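PDB 2XQ0: leucine aminopeptidase 2 from Saccharomyces cerevisiae, which removes N-terminal residues as a zinc-dependent M1-family aminopeptidase, preferring di- and tripeptides, and also has low epoxide hydrolase activity. Local coordinates for residues T21-K26 and H68-Y73; T517-G522 and F564-F569; L175-S180 and I209-L214. All blocks are in the same frame, centred on the assembly; numbering follows the deposited sequence.

Interaction 1 (T21-K26 and H68-Y73); sequences TLSNYK and HLDTSY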
loop_
_atom_site.group_PDB
_atom_site.type_symbol
_atom_site.label_atom_id
_atom_site.label_comp_id
_atom_site.label_asym_id
_atom_site.label_seq_id
_atom_site.Cartn_x
_atom_site.Cartn_y
_atom_site.Cartn_z
ATOM N N THR A 21 -20.021 2.376 2.968
ATOM C CA THR A 21 -20.753 1.192 2.489
ATOM C C THR A 21 -22.239 1.505 2.351
ATOM O O THR A 21 -22.798 2.294 3.111
ATOM C CB THR A 21 -20.571 -0.036 3.403
ATOM O OG1 THR A 21 -21.319 -1.140 2.887
ATOM C CG2 THR A 21 -21.059 0.247 4.793
ATOM N N LEU A 22 -22.876 0.878 1.370
ATOM C CA LEU A 22 -24.316 1.010 1.180
ATOM C C LEU A 22 -25.024 -0.179 1.830
ATOM O O LEU A 22 -26.248 -0.296 1.776
ATOM C CB LEU A 22 -24.639 1.058 -0.314
ATOM C CG LEU A 22 -24.014 2.229 -1.069
ATOM C CD1 LEU A 22 -24.376 2.192 -2.551
ATOM C CD2 LEU A 22 -24.447 3.543 -0.443
ATOM N N SER A 23 -24.243 -1.074 2.425
ATOM C CA SER A 23 -24.788 -2.308 2.985
ATOM C C SER A 23 -25.400 -2.062 4.365
ATOM O O SER A 23 -25.111 -1.053 5.006
ATOM C CB SER A 23 -23.712 -3.387 3.078
ATOM O OG SER A 23 -22.829 -3.125 4.153
ATOM N N ASN A 24 -26.263 -2.963 4.825
ATOM C CA ASN A 24 -26.771 -2.800 6.187
ATOM C C ASN A 24 -26.094 -3.788 7.114
ATOM O O ASN A 24 -26.722 -4.652 7.726
ATOM C CB ASN A 24 -28.306 -2.832 6.272
ATOM C CG ASN A 24 -28.933 -4.080 5.655
ATOM O OD1 ASN A 24 -28.267 -4.921 5.047
ATOM N ND2 ASN A 24 -30.246 -4.184 5.803
ATOM N N TYR A 25 -24.784 -3.632 7.214
ATOM C CA TYR A 25 -23.952 -4.618 7.876
ATOM C C TYR A 25 -24.168 -4.699 9.383
ATOM O O TYR A 25 -23.922 -5.743 9.988
ATOM C CB TYR A 25 -22.480 -4.346 7.582
ATOM C CG TYR A 25 -21.932 -3.098 8.235
ATOM C CD1 TYR A 25 -21.225 -3.171 9.433
ATOM C CD2 TYR A 25 -22.132 -1.842 7.667
ATOM C CE1 TYR A 25 -20.701 -2.030 10.032
ATOM C CE2 TYR A 25 -21.623 -0.698 8.263
ATOM C CZ TYR A 25 -20.892 -0.805 9.436
ATOM O OH TYR A 25 -20.370 0.323 10.017
ATOM N N LYS A 26 -24.611 -3.616 10.005
ATOM C CA LYS A 26 -24.863 -3.667 11.447
ATOM C C LYS A 26 -26.008 -4.635 11.775
ATOM O O LYS A 26 -26.218 -4.987 12.937
ATOM C CB LYS A 26 -25.215 -2.283 12.000
ATOM C CG LYS A 26 -24.127 -1.231 11.908
ATOM C CD LYS A 26 -22.949 -1.538 12.821
ATOM C CE LYS A 26 -22.117 -0.277 13.088
ATOM N NZ LYS A 26 -20.887 -0.564 13.896
ATOM N N HIS A 68 -29.117 -5.523 2.317
ATOM C CA HIS A 68 -28.573 -4.526 1.414
ATOM C C HIS A 68 -27.089 -4.853 1.267
ATOM O O HIS A 68 -26.349 -4.857 2.257
ATOM C CB HIS A 68 -28.677 -3.122 2.007
ATOM C CG HIS A 68 -30.075 -2.607 2.128
ATOM N ND1 HIS A 68 -30.375 -1.431 2.777
ATOM C CD2 HIS A 68 -31.256 -3.110 1.696
ATOM C CE1 HIS A 68 -31.678 -1.222 2.733
ATOM N NE2 HIS A 68 -32.235 -2.228 2.082
ATOM N N LEU A 69 -26.651 -5.131 0.046
ATOM C CA LEU A 69 -25.224 -5.383 -0.198
ATOM C C LEU A 69 -24.635 -4.352 -1.162
ATOM O O LEU A 69 -25.365 -3.686 -1.915
ATOM C CB LEU A 69 -24.979 -6.812 -0.714
ATOM C CG LEU A 69 -25.361 -8.050 0.124
ATOM C CD1 LEU A 69 -24.828 -9.338 -0.496
ATOM C CD2 LEU A 69 -24.863 -7.963 1.525
ATOM N N ASP A 70 -23.308 -4.225 -1.119
ATOM C CA ASP A 70 -22.552 -3.320 -1.974
ATOM C C ASP A 70 -22.305 -4.050 -3.284
ATOM O O ASP A 70 -22.024 -5.233 -3.269
ATOM C CB ASP A 70 -21.169 -3.058 -1.346
ATOM C CG ASP A 70 -21.211 -2.113 -0.153
ATOM O OD1 ASP A 70 -21.630 -0.954 -0.341
ATOM O OD2 ASP A 70 -20.761 -2.510 0.957
ATOM N N THR A 71 -22.408 -3.351 -4.406
ATOM C CA THR A 71 -21.916 -3.854 -5.683
ATOM C C THR A 71 -21.458 -2.646 -6.454
ATOM O O THR A 71 -21.882 -1.529 -6.151
ATOM C CB THR A 71 -22.999 -4.586 -6.539
ATOM O OG1 THR A 71 -23.883 -3.632 -7.144
ATOM C CG2 THR A 71 -23.790 -5.566 -5.710
ATOM N N SER A 72 -20.586 -2.873 -7.434
ATOM C CA SER A 72 -20.174 -1.843 -8.376
ATOM C C SER A 72 -19.883 -2.477 -9.735
ATOM O O SER A 72 -18.940 -3.264 -9.882
ATOM C CB SER A 72 -18.929 -1.114 -7.883
ATOM O OG SER A 72 -18.515 -0.195 -8.879
ATOM N N TYR A 73 -20.699 -2.135 -10.722
ATOM C CA TYR A 73 -20.575 -2.690 -12.062
ATOM C C TYR A 73 -20.553 -4.213 -12.069
ATOM O O TYR A 73 -19.788 -4.824 -12.820
ATOM C CB TYR A 73 -19.307 -2.175 -12.734
ATOM C CG TYR A 73 -19.149 -0.674 -12.752
ATOM C CD1 TYR A 73 -20.058 0.140 -13.416
ATOM C CD2 TYR A 73 -18.067 -0.072 -12.125
ATOM C CE1 TYR A 73 -19.896 1.514 -13.441
ATOM C CE2 TYR A 73 -17.897 1.289 -12.140
ATOM C CZ TYR A 73 -18.809 2.079 -12.799
ATOM O OH TYR A 73 -18.616 3.435 -12.809
#
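Over one face of the His68 imidazole lies the carboxamide of Asn24, its ND2 4.0 Å above the ring plane and offset toward the rim; amide and ring are 14° apart, nearly parallel. Both polar atoms of the amide are engaged: OD1 accepts from His68 N at 2.9 Å, with the donor well above the carbonyl plane, and ND2 bonds to Glu66 O. The imidazole is held too, through NE2 to Glu66 OE2. Asn24 CG sits between its own N and carbonyl carbon (chi1 55°), a rotamer that brings OD1 to the His68 backbone, while Asn24 N donates to His68 O.

The second flat group, the Asp70 carboxylate, divides its oxygens. OD1 takes the Leu22 N-H on its syn side, somewhat out of the carboxylate plane, in a nearly straight bond of 2.8 Å (170° at the hydrogen). OD2 lies at a doubtfully short 2.4 Å from Thr21 OG1 and also bonds Asp159 N. Thr21 OG1 accepts from Ser23 N at 3.0 Å, closing an ST turn.

Polar bonds thus fasten the loop before strand 28-40 to strand 66-69 and the residues following it; that strand is outermost in the large N-terminal-domain sheet and pairs with strand 101-104.

Interaction 2 (T517-G522 and F564-F569); sequences TLTQNG and FKFQIF
Thr519 lies over the face of the Phe569 ring, and its CB carries the CH-pi contact between the two helices. This atom is 3.8 Å from the ring centroid and only 11° off the ring normal, which meets the criteria for a CH-pi interaction over the centre of the ring. The methyl CG2 reaches the same ring at CG, 3.9 Å away, and also comes within 4.0 Å of Phe566 CA, so it fits between the two phenylalanines; relative to the Phe566 ring it stands at the edge, near the plane. Beside it, Leu518 CB approaches Phe566 CD1 at 4.2 Å. No hydrogen bond joins the two segments. Replacing Phe569 by an alanine is likely to uncover the CB and CG2 of Thr519 and open a gap between the two helices.

Moving outward, the Thr519 hydroxyl is turned between its own N and carbonyl carbon (chi1 68°) and bonds back to Glu516 O, leaving CB and CG2 to do the packing. Phe566 is held by an edge-to-face contact with Trp533, whose NE1 also bonds Leu518 O. Just past Thr519 the chain ends its helix in a Schellman motif: Asn521 has positive phi, and Gly522 N returns to Thr517 O at 2.8 Å, with a weak bond from Asn521 N to Leu518 O.

The contact therefore joins the C-terminal end of helix 508-519 to the last turns of helix 557-569 within the helical C-terminal region. Helix 469-484 packs on Leu518, and helix 537-546 touches both Leu518 and Phe566.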
loop_
_atom_site.group_PDB
_atom_site.type_symbol
_atom_site.label_atom_id
_atom_site.label_comp_id
_atom_site.label_asym_id
_atom_site.label_seq_id
_atom_site.Cartn_x
_atom_site.Cartn_y
_atom_site.Cartn_z
ATOM N N THR A 517 18.185 15.173 -2.628
ATOM C CA THR A 517 18.779 16.407 -2.089
ATOM C C THR A 517 19.373 17.308 -3.183
ATOM O O THR A 517 19.257 18.526 -3.120
ATOM C CB THR A 517 19.843 16.096 -0.995
ATOM O OG1 THR A 517 19.270 15.250 0.016
ATOM C CG2 THR A 517 20.369 17.380 -0.344
ATOM N N LEU A 518 19.991 16.709 -4.196
ATOM C CA LEU A 518 20.541 17.471 -5.315
ATOM C C LEU A 518 19.488 18.251 -6.101
ATOM O O LEU A 518 19.729 19.390 -6.506
ATOM C CB LEU A 518 21.294 16.556 -6.277
ATOM C CG LEU A 518 22.634 16.025 -5.789
ATOM C CD1 LEU A 518 23.169 15.012 -6.788
ATOM C CD2 LEU A 518 23.624 17.170 -5.573
ATOM N N THR A 519 18.337 17.632 -6.357
ATOM C CA THR A 519 17.258 18.333 -7.053
ATOM C C THR A 519 16.614 19.374 -6.129
ATOM O O THR A 519 16.028 20.352 -6.591
ATOM C CB THR A 519 16.189 17.367 -7.608
ATOM O OG1 THR A 519 15.477 16.761 -6.524
ATOM C CG2 THR A 519 16.838 16.280 -8.476
ATOM N N GLN A 520 16.737 19.156 -4.822
ATOM C CA GLN A 520 16.422 20.179 -3.831
ATOM C C GLN A 520 17.569 21.189 -3.777
ATOM O O GLN A 520 17.567 22.117 -2.962
ATOM C CB GLN A 520 16.243 19.541 -2.457
ATOM C CG GLN A 520 15.141 18.505 -2.394
ATOM C CD GLN A 520 13.804 19.121 -2.065
ATOM O OE1 GLN A 520 13.732 20.127 -1.362
ATOM N NE2 GLN A 520 12.730 18.518 -2.569
ATOM N N ASN A 521 18.552 20.989 -4.652
ATOM C CA ASN A 521 19.763 21.809 -4.691
ATOM C C ASN A 521 20.429 22.013 -3.332
ATOM O O ASN A 521 20.779 23.134 -2.969
ATOM C CB ASN A 521 19.492 23.151 -5.374
ATOM C CG ASN A 521 19.197 22.998 -6.852
ATOM O OD1 ASN A 521 19.802 22.174 -7.535
ATOM N ND2 ASN A 521 18.257 23.788 -7.352
ATOM N N GLY A 522 20.605 20.925 -2.587
ATOM C CA GLY A 522 21.309 20.984 -1.316
ATOM C C GLY A 522 20.400 21.026 -0.099
ATOM O O GLY A 522 19.219 21.346 -0.207
ATOM N N PHE A 564 17.151 9.433 -13.409
ATOM C CA PHE A 564 16.393 10.065 -14.482
ATOM C C PHE A 564 15.919 11.461 -14.079
ATOM O O PHE A 564 16.042 12.415 -14.856
ATOM C CB PHE A 564 15.226 9.184 -14.912
ATOM C CG PHE A 564 15.602 8.143 -15.920
ATOM C CD1 PHE A 564 16.131 8.513 -17.146
ATOM C CD2 PHE A 564 15.416 6.802 -15.658
ATOM C CE1 PHE A 564 16.475 7.560 -18.086
ATOM C CE2 PHE A 564 15.753 5.842 -16.603
ATOM C CZ PHE A 564 16.281 6.220 -17.810
ATOM N N LYS A 565 15.409 11.582 -12.855
ATOM C CA LYS A 565 14.900 12.857 -12.365
ATOM C C LYS A 565 16.013 13.905 -12.255
ATOM O O LYS A 565 15.834 15.062 -12.651
ATOM C CB LYS A 565 14.193 12.671 -11.023
ATOM C CG LYS A 565 13.539 13.930 -10.483
ATOM C CD LYS A 565 13.043 13.700 -9.066
ATOM C CE LYS A 565 12.277 14.892 -8.544
ATOM N NZ LYS A 565 11.895 14.736 -7.111
ATOM N N PHE A 566 17.169 13.514 -11.730
ATOM C CA PHE A 566 18.286 14.457 -11.709
ATOM C C PHE A 566 18.618 14.894 -13.126
ATOM O O PHE A 566 18.889 16.070 -13.371
ATOM C CB PHE A 566 19.534 13.873 -11.077
ATOM C CG PHE A 566 20.733 14.772 -11.194
ATOM C CD1 PHE A 566 20.839 15.913 -10.403
ATOM C CD2 PHE A 566 21.746 14.490 -12.099
ATOM C CE1 PHE A 566 21.949 16.750 -10.503
ATOM C CE2 PHE A 566 22.861 15.324 -12.205
ATOM C CZ PHE A 566 22.957 16.456 -11.406
ATOM N N GLN A 567 18.601 13.938 -14.052
ATOM C CA GLN A 567 18.893 14.220 -15.447
ATOM C C GLN A 567 17.914 15.245 -16.002
ATOM O O GLN A 567 18.299 16.118 -16.787
ATOM C CB GLN A 567 18.871 12.935 -16.279
ATOM C CG GLN A 567 20.140 12.103 -16.148
ATOM C CD GLN A 567 20.055 10.784 -16.890
ATOM O OE1 GLN A 567 19.058 10.492 -17.550
ATOM N NE2 GLN A 567 21.102 9.976 -16.781
ATOM N N ILE A 568 16.656 15.148 -15.580
ATOM C CA ILE A 568 15.617 16.069 -16.044
ATOM C C ILE A 568 15.787 17.455 -15.419
ATOM O O ILE A 568 15.741 18.470 -16.110
ATOM C CB ILE A 568 14.199 15.537 -15.737
ATOM C CG1 ILE A 568 13.944 14.220 -16.483
ATOM C CG2 ILE A 568 13.147 16.572 -16.101
ATOM C CD1 ILE A 568 14.229 14.295 -17.968
ATOM N N PHE A 569 15.980 17.479 -14.105
ATOM C CA PHE A 569 16.223 18.720 -13.372
ATOM C C PHE A 569 17.435 19.466 -13.934
ATOM O O PHE A 569 17.522 20.693 -13.844
ATOM C CB PHE A 569 16.412 18.423 -11.877
ATOM C CG PHE A 569 15.165 18.613 -11.058
ATOM C CD1 PHE A 569 14.143 17.671 -11.095
ATOM C CD2 PHE A 569 15.010 19.735 -10.253
ATOM C CE1 PHE A 569 12.993 17.845 -10.341
ATOM C CE2 PHE A 569 13.861 19.914 -9.497
ATOM C CZ PHE A 569 12.849 18.971 -9.543
#

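Interaction 3 (L175-S180 and I209-L214); sequences LPVVFS and IASGDL
Strands 177-179 and 209-211 run antiparallel, their axes 4.7 Å apart at closest approach and their directions 168° from each other. Val178 and Ala210 form the hydrogen-bonded pair, with Val178 N to Ala210 O at 2.9 Å and Ala210 N to Val178 O at 3.0 Å; Val177 with Ser211 and Phe179 with Ile209 are non-hydrogen-bonded pairs. Beyond them Pro176 O receives two donors: Gly212 N in the carbonyl plane, and the Ser211 hydroxyl at 2.8 Å from 48° out of it. With chi1 at -179° the Ser211 hydroxyl swings away from its own N and reaches across to that carbonyl, and it also bonds Ser173 OG.

On one face Val177 CG1 meets Ile209 CG1 at 4.2 Å. On the other, Val178 uses both branches: CG2 touches Ala210 CB, and CG1 reaches Leu214 CD1 at 3.9 Å. Leu214 CB also packs on Pro176 CB, 4.1 Å away, beyond the inverse gamma turn centred on Asp213.

Strand 177-179 is outermost in a four-stranded antiparallel sheet, with 141-144 flanking 209-211 on its other side. Ile171 of strand 165-172 packs on Val177 and Ile209, whereas Leu265 of strand 264-266 covers Val178, Ala210 and Leu214.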
loop_
_atom_site.group_PDB
_atom_site.type_symbol
_atom_site.label_atom_id
_atom_site.label_comp_id
_atom_site.label_asym_id
_atom_site.label_seq_id
_atom_site.Cartn_x
_atom_site.Cartn_y
_atom_site.Cartn_z
ATOM N N LEU A 175 -5.230 -21.634 -16.100
ATOM C CA LEU A 175 -3.859 -21.347 -15.656
ATOM C C LEU A 175 -3.802 -21.337 -14.122
ATOM O O LEU A 175 -4.829 -21.160 -13.474
ATOM C CB LEU A 175 -3.400 -19.986 -16.194
ATOM C CG LEU A 175 -3.223 -19.840 -17.712
ATOM C CD1 LEU A 175 -3.067 -18.384 -18.126
ATOM C CD2 LEU A 175 -2.024 -20.654 -18.196
ATOM N N PRO A 176 -2.612 -21.546 -13.546
ATOM C CA PRO A 176 -2.424 -21.489 -12.086
ATOM C C PRO A 176 -3.090 -20.273 -11.390
ATOM O O PRO A 176 -3.180 -19.178 -11.944
ATOM C CB PRO A 176 -0.901 -21.447 -11.946
ATOM C CG PRO A 176 -0.408 -22.310 -13.123
ATOM C CD PRO A 176 -1.389 -22.005 -14.246
ATOM N N VAL A 177 -3.577 -20.500 -10.181
ATOM C CA VAL A 177 -4.266 -19.473 -9.409
ATOM C C VAL A 177 -3.612 -19.389 -8.048
ATOM O O VAL A 177 -3.312 -20.418 -7.433
ATOM C CB VAL A 177 -5.766 -19.819 -9.170
ATOM C CG1 VAL A 177 -6.425 -18.822 -8.195
ATOM C CG2 VAL A 177 -6.538 -19.880 -10.474
ATOM N N VAL A 178 -3.382 -18.171 -7.582
ATOM C CA VAL A 178 -3.097 -17.974 -6.170
ATOM C C VAL A 178 -4.198 -17.118 -5.553
ATOM O O VAL A 178 -4.876 -16.356 -6.252
ATOM C CB VAL A 178 -1.726 -17.359 -5.924
ATOM C CG1 VAL A 178 -0.635 -18.246 -6.538
ATOM C CG2 VAL A 178 -1.675 -15.947 -6.488
ATOM N N PHE A 179 -4.379 -17.276 -4.247
ATOM C CA PHE A 179 -5.497 -16.695 -3.528
ATOM C C PHE A 179 -5.002 -16.329 -2.134
ATOM O O PHE A 179 -4.038 -16.912 -1.650
ATOM C CB PHE A 179 -6.630 -17.717 -3.415
ATOM C CG PHE A 179 -7.803 -17.243 -2.596
ATOM C CD1 PHE A 179 -8.776 -16.431 -3.159
ATOM C CD2 PHE A 179 -7.944 -17.637 -1.267
ATOM C CE1 PHE A 179 -9.861 -15.972 -2.397
ATOM C CE2 PHE A 179 -9.011 -17.199 -0.502
ATOM C CZ PHE A 179 -9.984 -16.379 -1.064
ATOM N N SER A 180 -5.672 -15.375 -1.500
ATOM C CA SER A 180 -5.347 -14.967 -0.140
ATOM C C SER A 180 -5.871 -15.972 0.883
ATOM O O SER A 180 -6.747 -15.658 1.711
ATOM C CB SER A 180 -5.973 -13.610 0.131
ATOM O OG SER A 180 -7.364 -13.651 -0.155
ATOM N N ILE A 209 -6.657 -12.324 -5.545
ATOM C CA ILE A 209 -6.631 -13.414 -6.518
ATOM C C ILE A 209 -5.729 -13.050 -7.680
ATOM O O ILE A 209 -5.711 -11.898 -8.126
ATOM C CB ILE A 209 -8.058 -13.738 -7.039
ATOM C CG1 ILE A 209 -8.007 -14.899 -8.036
ATOM C CG2 ILE A 209 -8.645 -12.530 -7.727
ATOM C CD1 ILE A 209 -9.372 -15.457 -8.376
ATOM N N ALA A 210 -4.969 -14.021 -8.175
ATOM C CA ALA A 210 -4.229 -13.829 -9.430
ATOM C C ALA A 210 -4.189 -15.141 -10.184
ATOM O O ALA A 210 -4.237 -16.216 -9.583
ATOM C CB ALA A 210 -2.827 -13.329 -9.185
ATOM N N SER A 211 -4.115 -15.054 -11.501
ATOM C CA SER A 211 -3.999 -16.268 -12.293
ATOM C C SER A 211 -3.188 -15.977 -13.510
ATOM O O SER A 211 -3.385 -14.957 -14.177
ATOM C CB SER A 211 -5.368 -16.805 -12.679
ATOM O OG SER A 211 -5.238 -18.001 -13.441
ATOM N N GLY A 212 -2.244 -16.863 -13.767
ATOM C CA GLY A 212 -1.421 -16.773 -14.953
ATOM C C GLY A 212 -0.386 -17.861 -14.926
ATOM O O GLY A 212 -0.478 -18.807 -14.145
ATOM N N ASP A 213 0.604 -17.733 -15.800
ATOM C CA ASP A 213 1.674 -18.715 -15.873
ATOM C C ASP A 213 2.599 -18.527 -14.686
ATOM O O ASP A 213 3.635 -17.880 -14.781
ATOM C CB ASP A 213 2.448 -18.582 -17.189
ATOM C CG ASP A 213 3.534 -19.619 -17.324
ATOM O OD1 ASP A 213 3.497 -20.606 -16.561
ATOM O OD2 ASP A 213 4.425 -19.440 -18.183
ATOM N N LEU A 214 2.215 -19.113 -13.565
ATOM C CA LEU A 214 2.934 -18.928 -12.316
ATOM C C LEU A 214 3.668 -20.197 -11.930
ATOM O O LEU A 214 3.111 -21.298 -11.973
ATOM C CB LEU A 214 1.943 -18.579 -11.209
ATOM C CG LEU A 214 1.196 -17.251 -11.340
ATOM C CD1 LEU A 214 0.224 -17.069 -10.187
ATOM C CD2 LEU A 214 2.198 -16.106 -11.376
#

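How the interactions relate
All three contacts are largely buried, yet they draw on different chemistry. Interaction 1 is chiefly polar, a carboxylate and a carboxamide satisfying backbone groups of a loop and an edge strand. Interaction 3 is a ladder of main-chain bonds with mostly apolar side chains on both faces and one serine hydroxyl bond, and interaction 2 has no hydrogen bond across it, relying on a threonine set over an aromatic ring and on apolar packing. Interactions 1 and 3 involve different beta-sheets; interaction 2 belongs to the C-terminal helices, its centre about 47 Å from that of interaction 1 and remote from the annotated sites. The side chains of Ile209 and Asp70 lie about 7 and 11 Å from that of Leu146, a substrate-binding residue.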